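Long-range contacts in chitosanase (Gynuella sunshinyii YC6258, PDB 6X2Q), which binds chitosan oligosaccharides, here a chitotetraose of glucosamine units, and probably hydrolyses chitosan as a glycoside hydrolase: residues Asp66-Pro71 / Pro94-Asp99; Gln58-Leu63 / Ser101-Phe106; Ala131-Thr136 / Arg179-Phe184; Asp12-Ile17 / Thr136-Tyr141. One frame throughout, in Å; residues are numbered along the deposited sequence.

Overall arrangement
The four contacts fall into two groups, with interactions 1 and 2 across the centre of the chain from interaction 3 and interaction 4 near that centre. Interactions 1 and 2 have centres about 10 Å apart and touch: Asn-67 ND2 lies 3.0 Å from Ser-61 OG, and the rings of Trp-97 and Phe-106 pack together; along the sequence, interaction 1 is nested within the loop that interaction 2 closes. Interactions 3 and 4, with centres about 13 Å apart, share Thr-136 and helix 134-147. Between interactions 1 and 3 the centres are about 40 Å apart. The bound glucosamine units are nearest to interaction 4, about 7 Å from the side chain of Ile-15, against about 10 Å from Trp-97 and about 14 Å from Phe-106.

Interaction 1: residues Asp66-Pro71 / Pro94-Asp99; sequences DNILVP and PQRWAD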
loop_
_atom_site.group_PDB
_atom_site.type_symbol
_atom_site.label_atom_id
_atom_site.label_comp_id
_atom_site.label_asym_id
_atom_site.label_seq_id
_atom_site.Cartn_x
_atom_site.Cartn_y
_atom_site.Cartn_z
ATOM N N ASP A 66 -12.568 -23.000 12.146
ATOM C CA ASP A 66 -12.223 -24.114 11.243
ATOM C C ASP A 66 -12.140 -23.576 9.824
ATOM O O ASP A 66 -13.122 -23.666 9.124
ATOM C CB ASP A 66 -13.267 -25.224 11.327
ATOM N N ASN A 67 -11.023 -22.974 9.452
ATOM C CA ASN A 67 -10.896 -22.505 8.053
ATOM C C ASN A 67 -9.668 -23.173 7.432
ATOM O O ASN A 67 -8.820 -23.616 8.157
ATOM C CB ASN A 67 -10.927 -20.984 7.940
ATOM C CG ASN A 67 -9.671 -20.342 8.456
ATOM O OD1 ASN A 67 -8.632 -20.462 7.857
ATOM N ND2 ASN A 67 -9.765 -19.665 9.567
ATOM N N ILE A 68 -9.599 -23.205 6.117
ATOM C CA ILE A 68 -8.497 -23.863 5.430
ATOM C C ILE A 68 -7.133 -23.210 5.658
ATOM O O ILE A 68 -6.116 -23.813 5.317
ATOM C CB ILE A 68 -8.852 -23.912 3.933
ATOM C CG1 ILE A 68 -9.018 -22.479 3.407
ATOM C CG2 ILE A 68 -10.130 -24.729 3.732
ATOM C CD1 ILE A 68 -9.471 -22.377 1.955
ATOM N N LEU A 69 -7.066 -22.005 6.234
ATOM C CA LEU A 69 -5.784 -21.341 6.458
ATOM C C LEU A 69 -5.222 -21.565 7.852
ATOM O O LEU A 69 -4.068 -21.194 8.107
ATOM C CB LEU A 69 -5.902 -19.828 6.212
ATOM C CG LEU A 69 -6.288 -19.386 4.804
ATOM C CD1 LEU A 69 -6.609 -17.908 4.802
ATOM C CD2 LEU A 69 -5.166 -19.676 3.837
ATOM N N VAL A 70 -6.000 -22.157 8.754
ATOM C CA VAL A 70 -5.543 -22.332 10.134
ATOM C C VAL A 70 -4.241 -23.121 10.234
ATOM O O VAL A 70 -3.416 -22.799 11.102
ATOM C CB VAL A 70 -6.668 -22.924 10.990
ATOM C CG1 VAL A 70 -6.220 -23.060 12.434
ATOM C CG2 VAL A 70 -7.905 -22.049 10.903
ATOM N N PRO A 71 -3.994 -24.164 9.434
ATOM C CA PRO A 71 -2.756 -24.939 9.643
ATOM C C PRO A 71 -1.478 -24.120 9.472
ATOM O O PRO A 71 -0.415 -24.546 9.936
ATOM C CB PRO A 71 -2.858 -26.050 8.586
ATOM C CG PRO A 71 -4.313 -26.184 8.325
ATOM C CD PRO A 71 -4.831 -24.785 8.389
ATOM N N PRO A 94 -0.754 -20.165 -1.057
ATOM C CA PRO A 94 -1.344 -19.366 -2.149
ATOM C C PRO A 94 -2.709 -19.854 -2.596
ATOM O O PRO A 94 -3.653 -19.052 -2.699
ATOM C CB PRO A 94 -0.298 -19.492 -3.266
ATOM C CG PRO A 94 0.979 -19.639 -2.544
ATOM C CD PRO A 94 0.675 -20.442 -1.311
ATOM N N GLN A 95 -2.851 -21.155 -2.855
ATOM C CA GLN A 95 -4.134 -21.650 -3.337
ATOM C C GLN A 95 -5.219 -21.466 -2.288
ATOM O O GLN A 95 -6.343 -21.069 -2.617
ATOM C CB GLN A 95 -4.029 -23.117 -3.754
ATOM C CG GLN A 95 -5.227 -23.593 -4.594
ATOM C CD GLN A 95 -5.196 -23.083 -6.033
ATOM O OE1 GLN A 95 -5.326 -21.885 -6.281
ATOM N NE2 GLN A 95 -5.032 -24.001 -6.990
ATOM N N ARG A 96 -4.890 -21.702 -1.017
ATOM C CA ARG A 96 -5.901 -21.584 0.031
ATOM C C ARG A 96 -6.340 -20.130 0.224
ATOM O O ARG A 96 -7.532 -19.855 0.422
ATOM C CB ARG A 96 -5.362 -22.188 1.327
ATOM C CG ARG A 96 -4.945 -23.656 1.171
ATOM C CD ARG A 96 -5.449 -24.539 2.300
ATOM N NE ARG A 96 -5.196 -25.966 2.060
ATOM C CZ ARG A 96 -5.564 -26.944 2.888
ATOM N NH1 ARG A 96 -6.194 -26.659 4.023
ATOM N NH2 ARG A 96 -5.300 -28.211 2.588
ATOM N N TRP A 97 -5.388 -19.190 0.153
ATOM C CA TRP A 97 -5.719 -17.767 0.206
ATOM C C TRP A 97 -6.685 -17.387 -0.907
ATOM O O TRP A 97 -7.685 -16.694 -0.667
ATOM C CB TRP A 97 -4.449 -16.920 0.115
ATOM C CG TRP A 97 -4.730 -15.447 0.276
ATOM C CD1 TRP A 97 -5.272 -14.605 -0.653
ATOM C CD2 TRP A 97 -4.505 -14.660 1.453
ATOM N NE1 TRP A 97 -5.380 -13.343 -0.130
ATOM C CE2 TRP A 97 -4.922 -13.352 1.162
ATOM C CE3 TRP A 97 -3.977 -14.938 2.717
ATOM C CZ2 TRP A 97 -4.841 -12.319 2.092
ATOM C CZ3 TRP A 97 -3.889 -13.913 3.641
ATOM C CH2 TRP A 97 -4.320 -12.614 3.324
ATOM N N ALA A 98 -6.392 -17.821 -2.141
ATOM C CA ALA A 98 -7.314 -17.578 -3.250
ATOM C C ALA A 98 -8.708 -18.139 -2.951
ATOM O O ALA A 98 -9.724 -17.478 -3.196
ATOM C CB ALA A 98 -6.749 -18.180 -4.537
ATOM N N ASP A 99 -8.782 -19.355 -2.404
ATOM C CA ASP A 99 -10.098 -19.920 -2.130
ATOM C C ASP A 99 -10.773 -19.200 -0.967
ATOM O O ASP A 99 -11.964 -18.874 -1.043
ATOM C CB ASP A 99 -9.990 -21.422 -1.869
ATOM C CG ASP A 99 -9.558 -22.203 -3.113
ATOM O OD1 ASP A 99 -9.977 -21.816 -4.232
ATOM O OD2 ASP A 99 -8.817 -23.205 -2.976
#
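Arg-96 reaches over from helix 93-100 to the carbonyl of Ile-68, where its NH1 donates a hydrogen bond to Ile-68 O (3.1 Å, N-H...O angle 156°). The donor lies in the carbonyl plane on a lone pair, although the oxygen sits slightly out of the guanidinium plane. A bend at chi2 (-134°) in the otherwise extended outer arginine chain brings its CD and NH1 against Ile-68 CB. The Ile-68 side chain has CG1 between its backbone N and carbonyl carbon (chi1 61°), which sends CD1 against the helix, to within 3.5 Å of Arg-96 O and 4.0 Å of Asp-99 CB. Leu-69 runs past Arg-96 in the opposite sense, its CD2 3.6 Å from Arg-96 CB. An Asx turn, Asn-67 OD1 accepting from Leu-69 N at 2.7 Å, shapes the loop that presents both residues. Leu-69 also touches Ile-57 of helix 52-63 and Phe-106 of helix 104-129, while Trp-97 bonds through NE1 to Tyr-27 O and packs on Ala-41 of strand 39-41.

Interaction 2: residues Gln58-Leu63 / Ser101-Phe106; sequences QRYSRL and SQNPVF
Tyr-60 meets the start of helix 104-129 with both its face and its hydroxyl. Its CG stands anti to the backbone N (chi1 -178°), extending the ring toward Phe-106, whose edge points into one face in a T-shaped pair: centroids are 4.9 Å apart and planes 68° from parallel. Phe-106 CD1 comes within 3.6 Å of Tyr-60 CG, and Phe-106 CB adds a CH-pi contact over the same ring. At the ring's edge Asn-103 ND2 donates to Tyr-60 OH (3.0 Å), a rather bent bond at 141°, with the oxygen tilted from the amide plane. One turn further on, Leu-63 CD1 meets Val-105 CG1 at 3.7 Å on the exposed margin. Asn-103 has two tasks, since as N-cap its OD1 accepts from Val-105 N at 2.8 Å, the donor well above the carbonyl plane. With Arg-64 NH1 also bonded to Tyr-60 OH, the phenol oxygen is gripped twice, and the amide held at both ends couples the helix cap to the buried aromatic pair.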
loop_
_atom_site.group_PDB
_atom_site.type_symbol
_atom_site.label_atom_id
_atom_site.label_comp_id
_atom_site.label_asym_id
_atom_site.label_seq_id
_atom_site.Cartn_x
_atom_site.Cartn_y
_atom_site.Cartn_z
ATOM N N GLN A 58 -5.249 -14.536 11.448
ATOM C CA GLN A 58 -5.639 -14.620 12.856
ATOM C C GLN A 58 -7.026 -14.031 13.082
ATOM O O GLN A 58 -7.882 -14.655 13.723
ATOM C CB GLN A 58 -4.610 -13.930 13.749
ATOM C CG GLN A 58 -3.441 -14.835 14.082
ATOM C CD GLN A 58 -2.387 -14.181 14.963
ATOM O OE1 GLN A 58 -2.261 -12.950 15.010
ATOM N NE2 GLN A 58 -1.606 -15.013 15.657
ATOM N N ARG A 59 -7.276 -12.829 12.563
ATOM C CA ARG A 59 -8.596 -12.250 12.764
ATOM C C ARG A 59 -9.667 -13.115 12.118
ATOM O O ARG A 59 -10.742 -13.310 12.688
ATOM C CB ARG A 59 -8.636 -10.826 12.227
ATOM C CG ARG A 59 -7.639 -9.955 12.942
ATOM C CD ARG A 59 -7.715 -8.527 12.498
ATOM N NE ARG A 59 -8.953 -7.916 12.939
ATOM C CZ ARG A 59 -9.213 -6.623 12.816
ATOM N NH1 ARG A 59 -8.308 -5.824 12.277
ATOM N NH2 ARG A 59 -10.372 -6.133 13.235
ATOM N N TYR A 60 -9.380 -13.661 10.937
ATOM C CA TYR A 60 -10.356 -14.506 10.276
ATOM C C TYR A 60 -10.617 -15.767 11.090
ATOM O O TYR A 60 -11.755 -16.244 11.162
ATOM C CB TYR A 60 -9.864 -14.853 8.880
ATOM C CG TYR A 60 -10.816 -15.691 8.058
ATOM C CD1 TYR A 60 -12.094 -15.226 7.744
ATOM C CD2 TYR A 60 -10.431 -16.940 7.575
ATOM C CE1 TYR A 60 -12.967 -15.992 6.973
ATOM C CE2 TYR A 60 -11.294 -17.715 6.806
ATOM C CZ TYR A 60 -12.564 -17.246 6.516
ATOM O OH TYR A 60 -13.422 -18.012 5.746
ATOM N N SER A 61 -9.576 -16.292 11.737
ATOM C CA SER A 61 -9.703 -17.535 12.482
ATOM C C SER A 61 -10.483 -17.331 13.767
ATOM O O SER A 61 -11.087 -18.279 14.283
ATOM C CB SER A 61 -8.322 -18.096 12.770
ATOM O OG SER A 61 -7.756 -18.583 11.559
ATOM N N ARG A 62 -10.498 -16.106 14.292
ATOM C CA ARG A 62 -11.376 -15.834 15.418
ATOM C C ARG A 62 -12.841 -15.790 14.982
ATOM O O ARG A 62 -13.724 -16.164 15.756
ATOM C CB ARG A 62 -10.936 -14.545 16.117
ATOM C CG ARG A 62 -11.655 -14.294 17.418
ATOM C CD ARG A 62 -10.977 -14.999 18.596
ATOM N NE ARG A 62 -11.735 -14.824 19.836
ATOM C CZ ARG A 62 -12.863 -15.468 20.132
ATOM N NH1 ARG A 62 -13.474 -15.223 21.290
ATOM N NH2 ARG A 62 -13.379 -16.353 19.276
ATOM N N LEU A 63 -13.114 -15.387 13.744
ATOM C CA LEU A 63 -14.485 -15.406 13.233
ATOM C C LEU A 63 -14.904 -16.796 12.787
ATOM O O LEU A 63 -16.102 -17.128 12.832
ATOM C CB LEU A 63 -14.647 -14.448 12.042
ATOM C CG LEU A 63 -14.274 -12.963 12.148
ATOM C CD1 LEU A 63 -14.410 -12.305 10.785
ATOM C CD2 LEU A 63 -15.130 -12.220 13.161
ATOM N N SER A 101 -10.542 -16.183 -0.237
ATOM C CA SER A 101 -10.997 -14.899 -0.781
ATOM C C SER A 101 -12.335 -14.978 -1.505
ATOM O O SER A 101 -12.882 -13.932 -1.882
ATOM C CB SER A 101 -9.951 -14.340 -1.757
ATOM O OG SER A 101 -8.713 -14.159 -1.094
ATOM N N GLN A 102 -12.865 -16.174 -1.746
ATOM C CA GLN A 102 -14.221 -16.237 -2.283
ATOM C C GLN A 102 -15.281 -15.932 -1.231
ATOM O O GLN A 102 -16.433 -15.692 -1.591
ATOM C CB GLN A 102 -14.474 -17.612 -2.896
ATOM C CG GLN A 102 -13.674 -17.860 -4.150
ATOM C CD GLN A 102 -14.512 -17.693 -5.387
ATOM O OE1 GLN A 102 -14.356 -16.725 -6.133
ATOM N NE2 GLN A 102 -15.423 -18.634 -5.614
ATOM N N ASN A 103 -14.909 -15.941 0.044
ATOM C CA ASN A 103 -15.823 -15.677 1.145
ATOM C C ASN A 103 -15.846 -14.180 1.430
ATOM O O ASN A 103 -14.815 -13.633 1.837
ATOM C CB ASN A 103 -15.361 -16.438 2.385
ATOM C CG ASN A 103 -16.239 -16.190 3.601
ATOM O OD1 ASN A 103 -17.173 -15.384 3.566
ATOM N ND2 ASN A 103 -15.947 -16.899 4.688
ATOM N N PRO A 104 -16.986 -13.493 1.275
ATOM C CA PRO A 104 -17.022 -12.045 1.554
ATOM C C PRO A 104 -16.535 -11.690 2.939
ATOM O O PRO A 104 -16.070 -10.560 3.151
ATOM C CB PRO A 104 -18.505 -11.683 1.394
ATOM C CG PRO A 104 -19.173 -12.882 0.803
ATOM C CD PRO A 104 -18.339 -14.060 1.110
ATOM N N VAL A 105 -16.624 -12.617 3.895
ATOM C CA VAL A 105 -16.197 -12.304 5.255
ATOM C C VAL A 105 -14.677 -12.214 5.326
ATOM O O VAL A 105 -14.126 -11.376 6.054
ATOM C CB VAL A 105 -16.746 -13.340 6.255
ATOM C CG1 VAL A 105 -16.277 -13.001 7.661
ATOM C CG2 VAL A 105 -18.282 -13.411 6.197
ATOM N N PHE A 106 -13.980 -13.084 4.585
ATOM C CA PHE A 106 -12.522 -13.001 4.491
ATOM C C PHE A 106 -12.092 -11.703 3.825
ATOM O O PHE A 106 -11.182 -11.024 4.311
ATOM C CB PHE A 106 -11.968 -14.197 3.719
ATOM C CG PHE A 106 -10.464 -14.264 3.709
ATOM C CD1 PHE A 106 -9.756 -14.414 4.890
ATOM C CD2 PHE A 106 -9.761 -14.203 2.521
ATOM C CE1 PHE A 106 -8.369 -14.475 4.883
ATOM C CE2 PHE A 106 -8.369 -14.272 2.508
ATOM C CZ PHE A 106 -7.675 -14.401 3.688
#

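Interaction 3: residues Ala131-Thr136 / Arg179-Phe184; sequences AQMPLT and RWLKTF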
loop_
_atom_site.group_PDB
_atom_site.type_symbol
_atom_site.label_atom_id
_atom_site.label_comp_id
_atom_site.label_asym_id
_atom_site.label_seq_id
_atom_site.Cartn_x
_atom_site.Cartn_y
_atom_site.Cartn_z
ATOM N N ALA A 131 -2.108 18.381 5.882
ATOM C CA ALA A 131 -2.351 18.182 4.456
ATOM C C ALA A 131 -3.849 18.191 4.164
ATOM O O ALA A 131 -4.632 17.535 4.854
ATOM C CB ALA A 131 -1.733 16.863 3.990
ATOM N N GLN A 132 -4.251 18.911 3.120
ATOM C CA GLN A 132 -5.663 19.024 2.822
ATOM C C GLN A 132 -6.037 18.711 1.383
ATOM O O GLN A 132 -7.235 18.605 1.088
ATOM C CB GLN A 132 -6.158 20.429 3.191
ATOM C CG GLN A 132 -6.128 20.637 4.702
ATOM C CD GLN A 132 -6.913 21.829 5.146
ATOM O OE1 GLN A 132 -6.412 22.944 5.125
ATOM N NE2 GLN A 132 -8.156 21.606 5.560
ATOM N N MET A 133 -5.086 18.567 0.490
ATOM C CA MET A 133 -5.470 18.224 -0.868
ATOM C C MET A 133 -5.696 16.719 -0.968
ATOM O O MET A 133 -4.865 15.939 -0.489
ATOM C CB MET A 133 -4.403 18.673 -1.865
ATOM C CG MET A 133 -3.939 20.118 -1.668
ATOM S SD MET A 133 -2.879 20.695 -3.020
ATOM C CE MET A 133 -1.454 19.596 -2.809
ATOM N N PRO A 134 -6.802 16.278 -1.559
ATOM C CA PRO A 134 -7.021 14.830 -1.725
ATOM C C PRO A 134 -5.849 14.088 -2.367
ATOM O O PRO A 134 -5.573 12.932 -1.995
ATOM C CB PRO A 134 -8.275 14.788 -2.599
ATOM C CG PRO A 134 -9.030 16.053 -2.210
ATOM C CD PRO A 134 -7.973 17.089 -1.962
ATOM N N LEU A 135 -5.147 14.728 -3.313
ATOM C CA LEU A 135 -4.008 14.087 -3.971
ATOM C C LEU A 135 -2.907 13.760 -2.967
ATOM O O LEU A 135 -2.301 12.681 -3.026
ATOM C CB LEU A 135 -3.459 14.995 -5.080
ATOM C CG LEU A 135 -2.204 14.487 -5.793
ATOM C CD1 LEU A 135 -2.542 13.219 -6.541
ATOM C CD2 LEU A 135 -1.638 15.517 -6.753
ATOM N N THR A 136 -2.627 14.685 -2.038
ATOM C CA THR A 136 -1.662 14.404 -0.975
ATOM C C THR A 136 -2.090 13.200 -0.129
ATOM O O THR A 136 -1.253 12.374 0.257
ATOM C CB THR A 136 -1.481 15.648 -0.103
ATOM O OG1 THR A 136 -1.244 16.757 -0.953
ATOM C CG2 THR A 136 -0.281 15.521 0.839
ATOM N N ARG A 179 4.272 22.249 -2.920
ATOM C CA ARG A 179 5.724 22.137 -2.822
ATOM C C ARG A 179 6.117 20.959 -1.930
ATOM O O ARG A 179 7.021 20.179 -2.268
ATOM C CB ARG A 179 6.318 23.449 -2.296
ATOM C CG ARG A 179 7.826 23.576 -2.514
ATOM C CD ARG A 179 8.306 25.023 -2.434
ATOM N NE ARG A 179 8.735 25.347 -1.078
ATOM C CZ ARG A 179 9.930 25.046 -0.581
ATOM N NH1 ARG A 179 10.825 24.439 -1.346
ATOM N NH2 ARG A 179 10.237 25.361 0.675
ATOM N N TRP A 180 5.452 20.824 -0.776
ATOM C CA TRP A 180 5.728 19.697 0.108
ATOM C C TRP A 180 5.456 18.382 -0.601
ATOM O O TRP A 180 6.252 17.441 -0.509
ATOM C CB TRP A 180 4.887 19.798 1.380
ATOM C CG TRP A 180 5.267 18.788 2.440
ATOM C CD1 TRP A 180 6.016 19.021 3.557
ATOM C CD2 TRP A 180 4.894 17.401 2.491
ATOM N NE1 TRP A 180 6.146 17.864 4.290
ATOM C CE2 TRP A 180 5.474 16.855 3.651
ATOM C CE3 TRP A 180 4.140 16.564 1.657
ATOM C CZ2 TRP A 180 5.329 15.506 4.002
ATOM C CZ3 TRP A 180 3.990 15.225 2.007
ATOM C CH2 TRP A 180 4.590 14.709 3.166
ATOM N N LEU A 181 4.344 18.314 -1.337
ATOM C CA LEU A 181 3.961 17.089 -2.026
ATOM C C LEU A 181 4.942 16.755 -3.144
ATOM O O LEU A 181 5.281 15.587 -3.342
ATOM C CB LEU A 181 2.528 17.209 -2.575
ATOM C CG LEU A 181 1.952 15.990 -3.326
ATOM C CD1 LEU A 181 2.096 14.714 -2.504
ATOM C CD2 LEU A 181 0.504 16.183 -3.779
ATOM N N LYS A 182 5.400 17.760 -3.892
ATOM C CA LYS A 182 6.332 17.479 -4.982
ATOM C C LYS A 182 7.650 16.928 -4.440
ATOM O O LYS A 182 8.215 15.967 -4.986
ATOM C CB LYS A 182 6.567 18.741 -5.803
ATOM C CG LYS A 182 7.086 18.479 -7.208
ATOM C CD LYS A 182 7.995 19.590 -7.662
ATOM C CE LYS A 182 7.540 20.200 -8.995
ATOM N NZ LYS A 182 8.638 21.030 -9.605
ATOM N N THR A 183 8.128 17.512 -3.345
ATOM C CA THR A 183 9.319 17.011 -2.682
ATOM C C THR A 183 9.117 15.574 -2.199
ATOM O O THR A 183 10.004 14.721 -2.362
ATOM C CB THR A 183 9.659 17.943 -1.518
ATOM O OG1 THR A 183 9.799 19.284 -2.012
ATOM C CG2 THR A 183 10.941 17.528 -0.852
ATOM N N PHE A 184 7.949 15.280 -1.617
ATOM C CA PHE A 184 7.681 13.924 -1.134
ATOM C C PHE A 184 7.723 12.922 -2.280
ATOM O O PHE A 184 8.285 11.837 -2.147
ATOM C CB PHE A 184 6.319 13.864 -0.428
ATOM C CG PHE A 184 5.924 12.459 0.014
ATOM C CD1 PHE A 184 6.401 11.928 1.210
ATOM C CD2 PHE A 184 5.099 11.670 -0.781
ATOM C CE1 PHE A 184 6.040 10.653 1.613
ATOM C CE2 PHE A 184 4.734 10.398 -0.381
ATOM C CZ PHE A 184 5.207 9.885 0.813
#
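Leu-181 CD2 is the methyl on which the contact converges, lying 3.4 Å from Thr-136 OG1 and 3.7 Å from Leu-135 CD2. The side chain of Leu-181 extends with CG opposite its backbone N (chi1 -179°), sliding past Thr-136 in the reverse sense and crossing Leu-135 at about a right angle, while its other methyl, CD1, lies 4.1 Å from Thr-136 CA. Packing is looser away from this point. Met-133 CE, swung round by a bend at chi3 (-65°), approaches Leu-181 CD2 only to 4.1 Å and belongs to a partly exposed residue, and Thr-136 CG2 stays 4.4 Å from Trp-180 CZ3, obliquely to the indole. Because Leu-181 takes part in three of the four residue contacts, an alanine in its place would probably open a gap beside Leu-135 and Thr-136 and leave the Met-133 methyl without its partner. The polar end of Thr-136 is bonded to Glu-177 OE2, which also accepts from Met-133 N, while Glu-177 OE1 takes the N-H of Gln-132. This carboxylate thus holds the two amides just before helix 134-147, and the Thr-136 hydroxyl, joining that helix to helix 177-193 in the mainly helical fold of this family, a member of the lysozyme clan.

Interaction 4: residues Asp12-Ile17 / Thr136-Tyr141; sequences DQIISI and TLLALY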
loop_
_atom_site.group_PDB
_atom_site.type_symbol
_atom_site.label_atom_id
_atom_site.label_comp_id
_atom_site.label_asym_id
_atom_site.label_seq_id
_atom_site.Cartn_x
_atom_site.Cartn_y
_atom_site.Cartn_z
ATOM N N ASP A 12 -8.705 3.627 -4.157
ATOM C CA ASP A 12 -8.534 2.180 -4.194
ATOM C C ASP A 12 -8.328 1.688 -5.617
ATOM O O ASP A 12 -7.515 0.790 -5.854
ATOM C CB ASP A 12 -9.736 1.475 -3.562
ATOM C CG ASP A 12 -9.809 1.681 -2.060
ATOM O OD1 ASP A 12 -8.805 2.145 -1.474
ATOM O OD2 ASP A 12 -10.866 1.366 -1.461
ATOM N N GLN A 13 -9.060 2.248 -6.576
ATOM C CA GLN A 13 -8.920 1.767 -7.944
ATOM C C GLN A 13 -7.582 2.182 -8.539
ATOM O O GLN A 13 -6.985 1.429 -9.319
ATOM C CB GLN A 13 -10.085 2.265 -8.793
ATOM C CG GLN A 13 -11.331 1.448 -8.528
ATOM C CD GLN A 13 -12.577 1.942 -9.242
ATOM O OE1 GLN A 13 -12.529 2.814 -10.109
ATOM N NE2 GLN A 13 -13.710 1.371 -8.873
ATOM N N ILE A 14 -7.083 3.362 -8.153
ATOM C CA ILE A 14 -5.789 3.845 -8.649
ATOM C C ILE A 14 -4.655 2.986 -8.103
ATOM O O ILE A 14 -3.772 2.545 -8.850
ATOM C CB ILE A 14 -5.585 5.327 -8.270
ATOM C CG1 ILE A 14 -6.568 6.229 -9.018
ATOM C CG2 ILE A 14 -4.152 5.750 -8.517
ATOM C CD1 ILE A 14 -6.588 7.667 -8.500
ATOM N N ILE A 15 -4.653 2.756 -6.784
ATOM C CA ILE A 15 -3.603 1.961 -6.159
ATOM C C ILE A 15 -3.657 0.533 -6.663
ATOM O O ILE A 15 -2.623 -0.123 -6.853
ATOM C CB ILE A 15 -3.730 2.038 -4.628
ATOM C CG1 ILE A 15 -3.462 3.476 -4.188
ATOM C CG2 ILE A 15 -2.803 1.019 -3.931
ATOM C CD1 ILE A 15 -3.745 3.729 -2.733
ATOM N N SER A 16 -4.867 0.023 -6.885
ATOM C CA SER A 16 -4.992 -1.296 -7.482
ATOM C C SER A 16 -4.322 -1.335 -8.856
ATOM O O SER A 16 -3.585 -2.276 -9.174
ATOM C CB SER A 16 -6.468 -1.685 -7.561
ATOM O OG SER A 16 -6.596 -3.020 -8.005
ATOM N N ILE A 17 -4.547 -0.306 -9.675
ATOM C CA ILE A 17 -3.869 -0.221 -10.966
ATOM C C ILE A 17 -2.363 -0.104 -10.767
ATOM O O ILE A 17 -1.582 -0.775 -11.448
ATOM C CB ILE A 17 -4.423 0.956 -11.787
ATOM C CG1 ILE A 17 -5.835 0.644 -12.286
ATOM C CG2 ILE A 17 -3.496 1.277 -12.966
ATOM C CD1 ILE A 17 -6.587 1.864 -12.795
ATOM N N THR A 136 -2.627 14.685 -2.038
ATOM C CA THR A 136 -1.662 14.404 -0.975
ATOM C C THR A 136 -2.090 13.200 -0.129
ATOM O O THR A 136 -1.253 12.374 0.257
ATOM C CB THR A 136 -1.481 15.648 -0.103
ATOM O OG1 THR A 136 -1.244 16.757 -0.953
ATOM C CG2 THR A 136 -0.281 15.521 0.839
ATOM N N LEU A 137 -3.392 13.080 0.166
ATOM C CA LEU A 137 -3.874 11.933 0.934
ATOM C C LEU A 137 -3.668 10.638 0.161
ATOM O O LEU A 137 -3.255 9.619 0.731
ATOM C CB LEU A 137 -5.356 12.116 1.289
ATOM C CG LEU A 137 -5.723 12.944 2.532
ATOM C CD1 LEU A 137 -4.882 14.204 2.661
ATOM C CD2 LEU A 137 -7.221 13.306 2.550
ATOM N N LEU A 138 -3.954 10.665 -1.138
ATOM C CA LEU A 138 -3.745 9.493 -1.964
ATOM C C LEU A 138 -2.268 9.108 -1.970
ATOM O O LEU A 138 -1.920 7.939 -1.761
ATOM C CB LEU A 138 -4.259 9.785 -3.374
ATOM C CG LEU A 138 -3.927 8.727 -4.424
ATOM C CD1 LEU A 138 -4.605 7.405 -4.081
ATOM C CD2 LEU A 138 -4.356 9.213 -5.791
ATOM N N ALA A 139 -1.387 10.098 -2.130
ATOM C CA ALA A 139 0.046 9.827 -2.165
ATOM C C ALA A 139 0.528 9.244 -0.849
ATOM O O ALA A 139 1.361 8.332 -0.838
ATOM C CB ALA A 139 0.814 11.107 -2.486
ATOM N N LEU A 140 0.022 9.757 0.277
ATOM C CA LEU A 140 0.422 9.165 1.552
ATOM C C LEU A 140 -0.132 7.760 1.711
ATOM O O LEU A 140 0.517 6.898 2.316
ATOM C CB LEU A 140 -0.043 10.037 2.716
ATOM C CG LEU A 140 0.596 11.420 2.757
ATOM C CD1 LEU A 140 -0.158 12.315 3.756
ATOM C CD2 LEU A 140 2.064 11.337 3.098
ATOM N N TYR A 141 -1.323 7.513 1.175
ATOM C CA TYR A 141 -1.956 6.213 1.364
ATOM C C TYR A 141 -1.273 5.152 0.507
ATOM O O TYR A 141 -0.999 4.036 0.974
ATOM C CB TYR A 141 -3.431 6.331 1.028
ATOM C CG TYR A 141 -4.232 5.056 1.098
ATOM C CD1 TYR A 141 -4.056 4.140 2.126
ATOM C CD2 TYR A 141 -5.199 4.794 0.137
ATOM C CE1 TYR A 141 -4.825 2.985 2.179
ATOM C CE2 TYR A 141 -5.961 3.666 0.175
ATOM C CZ TYR A 141 -5.776 2.759 1.192
ATOM O OH TYR A 141 -6.558 1.630 1.195
HETATM O O HOH W 1 -6.530 0.091 -1.108
#
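The Tyr-141 ring is met at its edge, close to its plane, by Asp-12 OD1, 3.6 Å from Tyr-141 CE2, with the carboxylate turned 53° from the ring. Ile-15 CD1 comes obliquely at the neighbouring carbon, 3.4 Å from Tyr-141 CD2, the two side chains crossing at about a right angle. The direct span from Asp-12 OD1 to Tyr-141 OH is 3.5 Å, and a water bridges the two: it donates to Asp-12 OD1 at 3.1 Å and bonds Tyr-141 OH at 2.8 Å. Leu-138, one turn before the tyrosine, divides its methyls between two isoleucines, CD2 resting 3.8 Å from Ile-14 CD1 and CD1 lying 4.0 Å from Ile-15 CD1. Its CG points opposite the backbone N (chi1 171°), carrying this fork toward helix 5-20. Asp-12 has its stronger partner in Arg-8, a salt bridge through OD2. A phenylalanine at Tyr-141 would keep the ring packing but is likely to leave the bridging water without its phenol mate, weakening the link to Asp-12. The segment axes are 10.8 Å apart at closest approach and cross at -43°. Strand 238-240 touches Ile-14 through Leu-240, while helix 104-129 offers Phe-119 edge-to-face to Tyr-141 and helix 177-193 packs on Ala-139.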